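Local coordinates for protein aldo-keto reductase family 1 member C1 (PDB 1QWK) that probably reduces aldehydes and ketones with NADPH, as a nematode member of the aldo-keto reductase family, at residues V198-T203 against C258-P262; A149-N154 against T169-Q175; H126-V131 against T305-E309; W83-A88 against M115-D121. All coordinates share one frame; numbering follows the deposited sequence.

Interaction 1: residues V198-T203 against C258-P262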
loop_
_atom_site.group_PDB
_atom_site.type_symbol
_atom_site.label_atom_id
_atom_site.label_comp_id
_atom_site.label_asym_id
_atom_site.label_seq_id
_atom_site.Cartn_x
_atom_site.Cartn_y
_atom_site.Cartn_z
ATOM N N VAL A 198 -9.746 -2.376 1.283
ATOM C CA VAL A 198 -8.667 -1.892 2.131
ATOM C C VAL A 198 -7.342 -2.535 1.743
ATOM O O VAL A 198 -7.263 -3.752 1.564
ATOM C CB VAL A 198 -8.931 -2.214 3.632
ATOM C CG1 VAL A 198 -7.770 -1.696 4.493
ATOM C CG2 VAL A 198 -10.245 -1.594 4.075
ATOM N N THR A 199 -6.315 -1.706 1.595
ATOM C CA THR A 199 -4.982 -2.185 1.271
ATOM C C THR A 199 -4.082 -1.819 2.434
ATOM O O THR A 199 -4.048 -0.669 2.884
ATOM C CB THR A 199 -4.407 -1.540 -0.007
ATOM O OG1 THR A 199 -5.140 -1.998 -1.149
ATOM C CG2 THR A 199 -2.938 -1.915 -0.170
ATOM N N SER A 200 -3.362 -2.812 2.930
ATOM C CA SER A 200 -2.446 -2.630 4.041
ATOM C C SER A 200 -1.024 -2.390 3.576
ATOM O O SER A 200 -0.526 -3.119 2.716
ATOM C CB SER A 200 -2.445 -3.892 4.911
ATOM O OG SER A 200 -1.168 -4.105 5.506
ATOM N N TYR A 201 -0.374 -1.365 4.117
ATOM C CA TYR A 201 1.040 -1.170 3.808
ATOM C C TYR A 201 1.744 -1.405 5.140
ATOM O O TYR A 201 1.088 -1.399 6.187
ATOM C CB TYR A 201 1.352 0.211 3.198
ATOM C CG TYR A 201 1.186 1.457 4.043
ATOM C CD1 TYR A 201 2.061 1.752 5.095
ATOM C CD2 TYR A 201 0.222 2.405 3.708
ATOM C CE1 TYR A 201 1.983 2.973 5.781
ATOM C CE2 TYR A 201 0.138 3.620 4.384
ATOM C CZ TYR A 201 1.014 3.900 5.412
ATOM O OH TYR A 201 0.927 5.114 6.063
ATOM N N ALA A 202 3.053 -1.646 5.103
ATOM C CA ALA A 202 3.832 -1.943 6.308
ATOM C C ALA A 202 3.246 -3.187 6.975
ATOM O O ALA A 202 3.206 -3.302 8.201
ATOM C CB ALA A 202 3.803 -0.759 7.275
ATOM N N THR A 203 2.798 -4.124 6.146
ATOM C CA THR A 203 2.171 -5.353 6.617
ATOM C C THR A 203 3.061 -6.202 7.519
ATOM O O THR A 203 2.565 -6.913 8.395
ATOM C CB THR A 203 1.716 -6.201 5.416
ATOM O OG1 THR A 203 1.183 -5.335 4.397
ATOM C CG2 THR A 203 0.638 -7.188 5.835
ATOM N N CYS A 258 -8.086 -7.837 3.727
ATOM C CA CYS A 258 -7.344 -6.752 3.088
ATOM C C CYS A 258 -6.399 -7.224 1.998
ATOM O O CYS A 258 -6.058 -8.404 1.919
ATOM C CB CYS A 258 -6.494 -6.005 4.120
ATOM S SG CYS A 258 -7.377 -5.384 5.553
ATOM N N ALA A 259 -5.988 -6.289 1.150
ATOM C CA ALA A 259 -5.006 -6.586 0.120
ATOM C C ALA A 259 -3.707 -6.205 0.837
ATOM O O ALA A 259 -3.740 -5.431 1.801
ATOM C CB ALA A 259 -5.218 -5.709 -1.107
ATOM N N ILE A 260 -2.574 -6.735 0.389
ATOM C CA ILE A 260 -1.296 -6.442 1.041
ATOM C C ILE A 260 -0.214 -5.965 0.081
ATOM O O ILE A 260 -0.223 -6.305 -1.102
ATOM C CB ILE A 260 -0.760 -7.681 1.795
ATOM C CG1 ILE A 260 -0.569 -8.849 0.825
ATOM C CG2 ILE A 260 -1.726 -8.055 2.923
ATOM C CD1 ILE A 260 -0.025 -10.129 1.476
ATOM N N LEU A 261 0.725 -5.184 0.618
ATOM C CA LEU A 261 1.834 -4.618 -0.148
ATOM C C LEU A 261 3.192 -4.770 0.536
ATOM O O LEU A 261 3.768 -3.787 0.994
ATOM C CB LEU A 261 1.596 -3.124 -0.400
ATOM C CG LEU A 261 0.421 -2.718 -1.281
ATOM C CD1 LEU A 261 0.304 -1.189 -1.320
ATOM C CD2 LEU A 261 0.616 -3.275 -2.682
ATOM N N PRO A 262 3.718 -6.002 0.625
ATOM C CA PRO A 262 5.025 -6.203 1.264
ATOM C C PRO A 262 6.087 -5.365 0.535
ATOM O O PRO A 262 6.117 -5.339 -0.699
ATOM C CB PRO A 262 5.251 -7.710 1.119
ATOM C CG PRO A 262 4.459 -8.064 -0.116
ATOM C CD PRO A 262 3.191 -7.269 0.094
HETATM O O HOH W 1 4.833 -2.177 3.056
#
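Val198 and Ala259 begin the pairing of two neighbouring strands, and the backbone bonds show how parallel edges alternate. Ala259 N donates to Val198 O at 2.9 Å; Ser200 N, one step on, reaches Ala259 O at the same length and almost straight (176°). A third bond, from Leu261 N to Ser200 O, is weak, and past it a water takes over, accepting from Ala202 N and donating to Leu261 O at 2.8 Å. Two hydroxyls make a short relay: Thr203 OG1 donates to Ser200 OG (2.9 Å), which is also bonded to Leu178 O. Separately, on the other face, Thr199 OG1 is hydrogen-bonded to Asn173 ND2.

Apolar packing fills both faces of the sheet. In Thr199 a chi1 of -69° sets OG1 beside the backbone N and leaves CG2 anti to it, meeting Leu261 CD1 at 3.5 Å, beside Gln175. On the other face Thr203 CG2 lies across Ile260 CG2 at about a right angle (3.8 Å), and Leu250 and Ala253 of helix 245-255 cover both. A glycine in place of Thr203 would probably leave Ser200 OG without this donor and open a gap over Ile260 CG2. This is TIM-barrel strand pairing, between the seventh and eighth strands, with Ile260 turned to the helix and the Leu261 side chain inward, about 7 Å from that of Tyr52, the predicted proton donor.

Interaction 2: residues A149-N154 against T169-Q175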
loop_
_atom_site.group_PDB
_atom_site.type_symbol
_atom_site.label_atom_id
_atom_site.label_comp_id
_atom_site.label_asym_id
_atom_site.label_seq_id
_atom_site.Cartn_x
_atom_site.Cartn_y
_atom_site.Cartn_z
ATOM N N ALA A 149 -9.955 3.059 -11.401
ATOM C CA ALA A 149 -10.502 3.095 -10.050
ATOM C C ALA A 149 -9.776 4.207 -9.301
ATOM O O ALA A 149 -8.640 4.553 -9.641
ATOM C CB ALA A 149 -10.280 1.747 -9.345
ATOM N N VAL A 150 -10.422 4.770 -8.286
ATOM C CA VAL A 150 -9.816 5.843 -7.513
ATOM C C VAL A 150 -9.991 5.610 -6.021
ATOM O O VAL A 150 -10.922 4.928 -5.590
ATOM C CB VAL A 150 -10.408 7.230 -7.890
ATOM C CG1 VAL A 150 -9.856 7.677 -9.246
ATOM C CG2 VAL A 150 -11.925 7.164 -7.936
ATOM N N GLY A 151 -9.087 6.178 -5.232
ATOM C CA GLY A 151 -9.158 5.994 -3.796
ATOM C C GLY A 151 -8.287 6.952 -3.018
ATOM O O GLY A 151 -7.779 7.936 -3.554
ATOM N N VAL A 152 -8.103 6.639 -1.742
ATOM C CA VAL A 152 -7.338 7.490 -0.852
ATOM C C VAL A 152 -6.358 6.711 0.020
ATOM O O VAL A 152 -6.456 5.489 0.158
ATOM C CB VAL A 152 -8.297 8.265 0.065
ATOM C CG1 VAL A 152 -9.327 9.020 -0.783
ATOM C CG2 VAL A 152 -9.009 7.285 0.999
ATOM N N SER A 153 -5.411 7.433 0.612
ATOM C CA SER A 153 -4.428 6.822 1.494
ATOM C C SER A 153 -4.190 7.753 2.674
ATOM O O SER A 153 -4.078 8.964 2.507
ATOM C CB SER A 153 -3.110 6.579 0.754
ATOM O OG SER A 153 -2.204 5.842 1.571
ATOM N N ASN A 154 -4.131 7.183 3.870
ATOM C CA ASN A 154 -3.891 7.969 5.079
ATOM C C ASN A 154 -5.008 8.965 5.411
ATOM O O ASN A 154 -4.758 10.007 6.019
ATOM C CB ASN A 154 -2.558 8.709 4.957
ATOM C CG ASN A 154 -1.395 7.769 4.696
ATOM O OD1 ASN A 154 -0.685 7.894 3.694
ATOM N ND2 ASN A 154 -1.201 6.812 5.598
ATOM N N THR A 169 -18.296 9.735 -7.788
ATOM C CA THR A 169 -17.716 8.401 -7.869
ATOM C C THR A 169 -17.354 7.946 -6.454
ATOM O O THR A 169 -16.745 8.694 -5.691
ATOM C CB THR A 169 -16.444 8.405 -8.753
ATOM O OG1 THR A 169 -16.803 8.779 -10.091
ATOM C CG2 THR A 169 -15.797 7.025 -8.776
ATOM N N PRO A 170 -17.758 6.729 -6.071
ATOM C CA PRO A 170 -17.437 6.232 -4.729
ATOM C C PRO A 170 -15.937 6.017 -4.545
ATOM O O PRO A 170 -15.196 5.873 -5.519
ATOM C CB PRO A 170 -18.204 4.913 -4.657
ATOM C CG PRO A 170 -19.401 5.179 -5.521
ATOM C CD PRO A 170 -18.782 5.886 -6.711
ATOM N N VAL A 171 -15.487 6.024 -3.295
ATOM C CA VAL A 171 -14.084 5.760 -3.005
ATOM C C VAL A 171 -13.974 4.242 -3.176
ATOM O O VAL A 171 -14.672 3.491 -2.497
ATOM C CB VAL A 171 -13.734 6.160 -1.557
ATOM C CG1 VAL A 171 -12.323 5.704 -1.215
ATOM C CG2 VAL A 171 -13.855 7.674 -1.397
ATOM N N HIS A 172 -13.103 3.783 -4.075
ATOM C CA HIS A 172 -12.973 2.346 -4.337
ATOM C C HIS A 172 -11.979 1.625 -3.434
ATOM O O HIS A 172 -12.094 0.417 -3.219
ATOM C CB HIS A 172 -12.544 2.094 -5.795
ATOM C CG HIS A 172 -13.422 2.749 -6.820
ATOM N ND1 HIS A 172 -14.776 2.500 -6.917
ATOM C CD2 HIS A 172 -13.129 3.623 -7.809
ATOM C CE1 HIS A 172 -15.277 3.192 -7.925
ATOM N NE2 HIS A 172 -14.298 3.882 -8.484
ATOM N N ASN A 173 -11.001 2.361 -2.915
ATOM C CA ASN A 173 -9.966 1.760 -2.077
ATOM C C ASN A 173 -9.376 2.744 -1.068
ATOM O O ASN A 173 -9.349 3.953 -1.303
ATOM C CB ASN A 173 -8.859 1.200 -2.991
ATOM C CG ASN A 173 -7.617 0.735 -2.229
ATOM O OD1 ASN A 173 -6.626 1.466 -2.113
ATOM N ND2 ASN A 173 -7.663 -0.488 -1.720
ATOM N N SER A 174 -8.931 2.211 0.065
ATOM C CA SER A 174 -8.290 2.991 1.117
ATOM C C SER A 174 -7.017 2.235 1.484
ATOM O O SER A 174 -7.072 1.067 1.868
ATOM C CB SER A 174 -9.189 3.102 2.351
ATOM O OG SER A 174 -8.452 3.615 3.457
ATOM N N GLN A 175 -5.875 2.898 1.340
ATOM C CA GLN A 175 -4.594 2.288 1.657
ATOM C C GLN A 175 -4.063 2.910 2.935
ATOM O O GLN A 175 -3.824 4.119 2.998
ATOM C CB GLN A 175 -3.587 2.497 0.521
ATOM C CG GLN A 175 -2.267 1.778 0.758
ATOM C CD GLN A 175 -1.293 1.901 -0.401
ATOM O OE1 GLN A 175 -1.634 1.617 -1.557
ATOM N NE2 GLN A 175 -0.068 2.301 -0.094
#
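Val150 O receives His172 N at 2.9 Å nearly end-on to its carbonyl, the first of a run of backbone bonds between these segments. Both backbone polar atoms of Val152 are used: its N donates to Asn173 O (3.0 Å) and its O accepts from Gln175 N (2.9 Å), the latter in the carbonyl plane. Asn173 O has a further, softer partner in the CA-H of Gly151. Not every group is matched, for Asn173 N is buried with no partner in the model, although the side-chain ND2 of Asn173 bonds to Ser197 OG and Thr199 OG1. Thr169 OG1 is satisfied by Asp139.

Strand 150-153, helix 157-164 and strand 173-177 form a beta-alpha-beta crossover, the repeating unit of the TIM barrel, and this contact is the parallel pairing that closes it. Val152 and Val171 face outward to the helices, against Trp135; Ser174 OG is likewise on that side and bonds to His187.

At the far end Gln175 O is gripped twice, from opposite faces of its plane. Ser153 OG donates at 2.8 Å from 37° out of that plane, reaching it because chi1 of -173° swings the hydroxyl anti to the backbone N; Asn154 N adds a longer bond of 3.2 Å, tilted by 20°. At the near end the rotation of the His172 ring is probably set by its surroundings: ND1 is bonded to Ser11 OG, Pro170 O sits over the ring centre 3.5 Å above the plane, and Val150 N lies at the ring edge, near its plane, 3.0 Å from His172 CD2.

Interaction 3: residues H126-V131 against T305-E309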
loop_
_atom_site.group_PDB
_atom_site.type_symbol
_atom_site.label_atom_id
_atom_site.label_comp_id
_atom_site.label_asym_id
_atom_site.label_seq_id
_atom_site.Cartn_x
_atom_site.Cartn_y
_atom_site.Cartn_z
ATOM N N HIS A 126 0.839 25.289 3.863
ATOM C CA HIS A 126 -0.343 24.439 3.822
ATOM C C HIS A 126 -1.345 25.036 2.842
ATOM O O HIS A 126 -1.437 26.255 2.695
ATOM C CB HIS A 126 -1.011 24.376 5.201
ATOM C CG HIS A 126 -0.153 23.780 6.270
ATOM N ND1 HIS A 126 -0.404 23.965 7.613
ATOM C CD2 HIS A 126 0.934 22.976 6.198
ATOM C CE1 HIS A 126 0.493 23.302 8.321
ATOM N NE2 HIS A 126 1.315 22.693 7.486
ATOM N N ILE A 127 -2.079 24.173 2.152
ATOM C CA ILE A 127 -3.125 24.630 1.250
ATOM C C ILE A 127 -4.377 23.995 1.832
ATOM O O ILE A 127 -4.548 22.775 1.787
ATOM C CB ILE A 127 -2.908 24.161 -0.201
ATOM C CG1 ILE A 127 -1.647 24.807 -0.772
ATOM C CG2 ILE A 127 -4.113 24.552 -1.056
ATOM C CD1 ILE A 127 -1.366 24.449 -2.223
ATOM N N ALA A 128 -5.235 24.835 2.403
ATOM C CA ALA A 128 -6.458 24.383 3.048
ATOM C C ALA A 128 -7.569 24.004 2.084
ATOM O O ALA A 128 -8.655 24.581 2.122
ATOM C CB ALA A 128 -6.955 25.454 4.017
ATOM N N SER A 129 -7.298 23.029 1.225
ATOM C CA SER A 129 -8.294 22.563 0.273
ATOM C C SER A 129 -9.040 21.399 0.916
ATOM O O SER A 129 -8.464 20.340 1.164
ATOM C CB SER A 129 -7.613 22.106 -1.019
ATOM O OG SER A 129 -8.585 21.787 -2.007
ATOM N N PRO A 130 -10.338 21.576 1.201
ATOM C CA PRO A 130 -11.109 20.496 1.826
ATOM C C PRO A 130 -11.062 19.198 1.028
ATOM O O PRO A 130 -10.959 19.221 -0.199
ATOM C CB PRO A 130 -12.519 21.083 1.915
ATOM C CG PRO A 130 -12.572 22.007 0.735
ATOM C CD PRO A 130 -11.222 22.682 0.784
ATOM N N VAL A 131 -11.129 18.068 1.724
ATOM C CA VAL A 131 -11.079 16.776 1.046
ATOM C C VAL A 131 -12.195 16.654 0.015
ATOM O O VAL A 131 -12.085 15.874 -0.933
ATOM C CB VAL A 131 -11.159 15.584 2.048
ATOM C CG1 VAL A 131 -9.900 15.537 2.905
ATOM C CG2 VAL A 131 -12.392 15.701 2.919
ATOM N N THR A 305 1.040 17.734 10.700
ATOM C CA THR A 305 0.723 18.437 11.942
ATOM C C THR A 305 0.372 19.911 11.698
ATOM O O THR A 305 1.139 20.643 11.079
ATOM C CB THR A 305 1.916 18.367 12.928
ATOM O OG1 THR A 305 2.279 16.998 13.135
ATOM C CG2 THR A 305 1.544 18.990 14.271
ATOM N N GLY A 306 -0.792 20.336 12.184
ATOM C CA GLY A 306 -1.200 21.720 12.013
ATOM C C GLY A 306 -2.038 21.997 10.782
ATOM O O GLY A 306 -2.662 23.053 10.669
ATOM N N HIS A 307 -2.058 21.051 9.852
ATOM C CA HIS A 307 -2.830 21.212 8.631
ATOM C C HIS A 307 -4.293 20.955 8.972
ATOM O O HIS A 307 -4.605 20.034 9.725
ATOM C CB HIS A 307 -2.336 20.211 7.580
ATOM C CG HIS A 307 -2.848 20.478 6.200
ATOM N ND1 HIS A 307 -4.172 20.325 5.852
ATOM C CD2 HIS A 307 -2.207 20.876 5.075
ATOM C CE1 HIS A 307 -4.325 20.614 4.570
ATOM N NE2 HIS A 307 -3.145 20.951 4.077
ATOM N N PRO A 308 -5.210 21.772 8.429
ATOM C CA PRO A 308 -6.636 21.581 8.714
ATOM C C PRO A 308 -7.179 20.200 8.342
ATOM O O PRO A 308 -8.189 19.760 8.891
ATOM C CB PRO A 308 -7.306 22.723 7.944
ATOM C CG PRO A 308 -6.346 23.011 6.829
ATOM C CD PRO A 308 -4.998 22.894 7.497
ATOM N N GLU A 309 -6.518 19.513 7.414
ATOM C CA GLU A 309 -6.964 18.176 7.037
ATOM C C GLU A 309 -6.007 17.084 7.530
ATOM O O GLU A 309 -5.860 16.035 6.898
ATOM C CB GLU A 309 -7.155 18.080 5.515
ATOM C CG GLU A 309 -8.306 18.945 4.977
ATOM C CD GLU A 309 -9.692 18.365 5.243
ATOM O OE1 GLU A 309 -9.833 17.456 6.092
ATOM O OE2 GLU A 309 -10.666 18.830 4.601
HETATM O O HOH W 2 2.835 21.239 9.117
#
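Val131 N and the Glu309 carboxylate are joined by a hydrogen bond. Val131 is the first residue of helix 131-143, and its N donates to Glu309 OE2 at 3.0 Å, coming from well above the carboxylate plane. A bend at chi2 (-76°) turns the acid to this helix end, where the same oxygen also forms a salt bridge with Arg162. With an alanine here in place of Glu309, Val131 N and Arg162 would probably lose their shared acceptor at the start of the helix.

His307 is held at both ring nitrogens. Glu309 N donates to ND1 at 2.9 Å in the ring plane, while NE2 donates to Ala118 O and, more weakly, to Ile127 O at 3.2 Å. A water at the edge of the His126 ring joins NE2 (2.7 Å) to Thr305 O. The C-terminal tail thereby packs against a short hairpin, 118-119 with 126-127, in the segment that follows the fourth barrel strand; these regions probably correspond to loops C (the tail) and A (the hairpin region) of aldo-keto reductases, which rim the active-site end of the barrel.

Ring and apolar contacts complete the join. The CB of His307 stands over the face of the His126 ring, 4.2 Å from its centroid and only 7° off the normal, and the two side chains run past each other in opposite directions. Ala128, centre of an inverse gamma turn, offers CB to Pro308 CG at 3.8 Å.

Interaction 4: residues W83-A88 against M115-D121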
loop_
_atom_site.group_PDB
_atom_site.type_symbol
_atom_site.label_atom_id
_atom_site.label_comp_id
_atom_site.label_asym_id
_atom_site.label_seq_id
_atom_site.Cartn_x
_atom_site.Cartn_y
_atom_site.Cartn_z
ATOM N N TRP A 83 0.875 13.186 -4.976
ATOM C CA TRP A 83 1.506 13.756 -3.789
ATOM C C TRP A 83 0.772 15.034 -3.354
ATOM O O TRP A 83 -0.128 15.509 -4.048
ATOM C CB TRP A 83 2.988 14.045 -4.058
ATOM C CG TRP A 83 3.769 14.361 -2.823
ATOM C CD1 TRP A 83 4.634 15.402 -2.648
ATOM C CD2 TRP A 83 3.735 13.654 -1.572
ATOM N NE1 TRP A 83 5.135 15.392 -1.367
ATOM C CE2 TRP A 83 4.603 14.331 -0.685
ATOM C CE3 TRP A 83 3.055 12.515 -1.117
ATOM C CZ2 TRP A 83 4.808 13.909 0.637
ATOM C CZ3 TRP A 83 3.258 12.094 0.199
ATOM C CH2 TRP A 83 4.129 12.792 1.059
ATOM N N THR A 84 1.165 15.588 -2.209
ATOM C CA THR A 84 0.506 16.767 -1.647
ATOM C C THR A 84 0.323 18.000 -2.538
ATOM O O THR A 84 -0.701 18.676 -2.447
ATOM C CB THR A 84 1.199 17.192 -0.329
ATOM O OG1 THR A 84 2.595 17.423 -0.559
ATOM C CG2 THR A 84 1.039 16.101 0.723
ATOM N N HIS A 85 1.296 18.296 -3.391
ATOM C CA HIS A 85 1.189 19.459 -4.262
ATOM C C HIS A 85 0.271 19.186 -5.455
ATOM O O HIS A 85 -0.240 20.114 -6.083
ATOM C CB HIS A 85 2.577 19.890 -4.752
ATOM C CG HIS A 85 3.271 18.864 -5.592
ATOM N ND1 HIS A 85 3.511 17.580 -5.154
ATOM C CD2 HIS A 85 3.785 18.936 -6.844
ATOM C CE1 HIS A 85 4.144 16.904 -6.097
ATOM N NE2 HIS A 85 4.322 17.704 -7.133
ATOM N N GLU A 86 0.050 17.913 -5.759
ATOM C CA GLU A 86 -0.808 17.542 -6.872
ATOM C C GLU A 86 -2.277 17.504 -6.446
ATOM O O GLU A 86 -3.176 17.435 -7.283
ATOM C CB GLU A 86 -0.351 16.192 -7.437
ATOM C CG GLU A 86 1.123 16.222 -7.844
ATOM C CD GLU A 86 1.661 14.883 -8.331
ATOM O OE1 GLU A 86 1.538 13.877 -7.603
ATOM O OE2 GLU A 86 2.227 14.854 -9.446
ATOM N N LEU A 87 -2.519 17.571 -5.139
ATOM C CA LEU A 87 -3.882 17.545 -4.602
ATOM C C LEU A 87 -4.543 18.917 -4.669
ATOM O O LEU A 87 -5.763 19.029 -4.545
ATOM C CB LEU A 87 -3.858 17.091 -3.143
ATOM C CG LEU A 87 -3.264 15.710 -2.871
ATOM C CD1 LEU A 87 -3.202 15.473 -1.363
ATOM C CD2 LEU A 87 -4.103 14.646 -3.555
ATOM N N ALA A 88 -3.729 19.952 -4.848
ATOM C CA ALA A 88 -4.219 21.326 -4.927
ATOM C C ALA A 88 -5.206 21.524 -6.073
ATOM O O ALA A 88 -5.165 20.812 -7.074
ATOM C CB ALA A 88 -3.043 22.283 -5.084
ATOM N N MET A 115 -2.223 11.443 0.442
ATOM C CA MET A 115 -2.545 12.036 1.741
ATOM C C MET A 115 -3.816 12.853 1.548
ATOM O O MET A 115 -4.281 13.039 0.425
ATOM C CB MET A 115 -1.439 13.001 2.193
ATOM C CG MET A 115 -0.050 12.396 2.370
ATOM S SD MET A 115 0.090 11.434 3.900
ATOM C CE MET A 115 1.409 10.292 3.442
ATOM N N PRO A 116 -4.408 13.334 2.648
ATOM C CA PRO A 116 -5.625 14.146 2.552
ATOM C C PRO A 116 -5.288 15.640 2.621
ATOM O O PRO A 116 -6.142 16.492 2.365
ATOM C CB PRO A 116 -6.426 13.696 3.766
ATOM C CG PRO A 116 -5.345 13.466 4.782
ATOM C CD PRO A 116 -4.280 12.736 3.994
ATOM N N ALA A 117 -4.032 15.940 2.946
ATOM C CA ALA A 117 -3.560 17.317 3.114
ATOM C C ALA A 117 -2.728 17.905 1.975
ATOM O O ALA A 117 -1.640 17.414 1.677
ATOM C CB ALA A 117 -2.774 17.409 4.410
ATOM N N ALA A 118 -3.234 18.975 1.363
ATOM C CA ALA A 118 -2.541 19.633 0.258
ATOM C C ALA A 118 -1.473 20.620 0.737
ATOM O O ALA A 118 -1.634 21.285 1.760
ATOM C CB ALA A 118 -3.555 20.356 -0.635
ATOM N N PHE A 119 -0.387 20.702 -0.029
ATOM C CA PHE A 119 0.742 21.592 0.257
ATOM C C PHE A 119 1.195 22.245 -1.044
ATOM O O PHE A 119 0.768 21.848 -2.130
ATOM C CB PHE A 119 1.933 20.802 0.816
ATOM C CG PHE A 119 1.806 20.413 2.265
ATOM C CD1 PHE A 119 2.578 21.048 3.237
ATOM C CD2 PHE A 119 0.966 19.382 2.655
ATOM C CE1 PHE A 119 2.509 20.655 4.575
ATOM C CE2 PHE A 119 0.889 18.983 3.989
ATOM C CZ PHE A 119 1.666 19.619 4.947
ATOM N N ASN A 120 2.061 23.250 -0.937
ATOM C CA ASN A 120 2.597 23.895 -2.131
ATOM C C ASN A 120 3.807 23.048 -2.549
ATOM O O ASN A 120 4.096 22.039 -1.915
ATOM C CB ASN A 120 3.000 25.346 -1.831
ATOM C CG ASN A 120 4.138 25.454 -0.837
ATOM O OD1 ASN A 120 4.370 24.553 -0.032
ATOM N ND2 ASN A 120 4.846 26.580 -0.878
ATOM N N ASP A 121 4.504 23.463 -3.604
ATOM C CA ASP A 121 5.659 22.740 -4.150
ATOM C C ASP A 121 6.731 22.219 -3.188
ATOM O O ASP A 121 7.105 21.045 -3.250
ATOM C CB ASP A 121 6.348 23.593 -5.220
ATOM C CG ASP A 121 5.450 23.879 -6.412
ATOM O OD1 ASP A 121 4.336 24.411 -6.209
ATOM O OD2 ASP A 121 5.860 23.580 -7.555
HETATM O O HOH W 3 4.258 19.006 -2.130
HETATM O O HOH W 4 0.283 22.860 -5.019
#
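Two loops at the C-terminal end of the barrel, the active-site end of this fold, meet through Thr84 and Phe119: segment 83-88 comes after strand 77-82, whereas segment 115-121 comes after strand 110-113 and carries one arm of a small hairpin. Trp83, at the inner edge, lies edge-to-face with His114, a predicted substrate-binding residue, and runs side by side with Met115, whose CG is 4.0 Å from Trp83 CZ3. The bend at chi2 of Met115 (-76°) brings its CE near the same ring carbon.

Thr84 carries the middle. Its chi1 of 56° places OG1 between the backbone N and the carbonyl carbon, over one face of the Trp83 indole, and sends CG2 to Ala117 O at 3.1 Å. That oxygen lies at the edge of the Phe119 ring, in its plane; it is buried and has no polar partner in the model. The Thr84 and Phe119 side chains cross obliquely, CB and CG2 of Thr84 near Phe119 CD2. Phe119 N donates to Thr84 O at 3.2 Å, but from 70° out of the carbonyl plane, so that no lone pair is directly addressed. Leu87 CD1 reaches Met115 O at 3.2 Å, and Leu87 CB rests on Ala118 CB at 4.1 Å, backed by helix 131-143.

Within segment 83-88, Trp83 N donates to the anti lone pair of Glu86 OE1, whose other partner is Ser50 OG. Waters bridge the outer edge: one joins Thr84 OG1 (2.8 Å) to Asn120 O, and another donates to His85 O at 3.0 Å and to Phe119 O at 3.1 Å.

Interactions 1 and 2 are separated by one further strand pairing, 173-177 with 197-201, whose bond from Thr199 N to Ser174 O (2.9 Å) joins them. Both turn side chains to the predicted catalytic centre: between side chains, Gln175 comes within about 3 Å of Lys81, and Leu261 within about 6 Å. Interaction 4 joins two loops at the C-terminal end of the barrel, the side chains of Trp83 and His114 lying about 4 Å apart, and touches interaction 2 where Pro116 CD meets Asn154 O at 3.4 Å. Interaction 3, away from the predicted sites, lies further out, 9 Å from interaction 4 between centres and coupled to it by the bond Ile127 N to Ala118 O (2.9 Å).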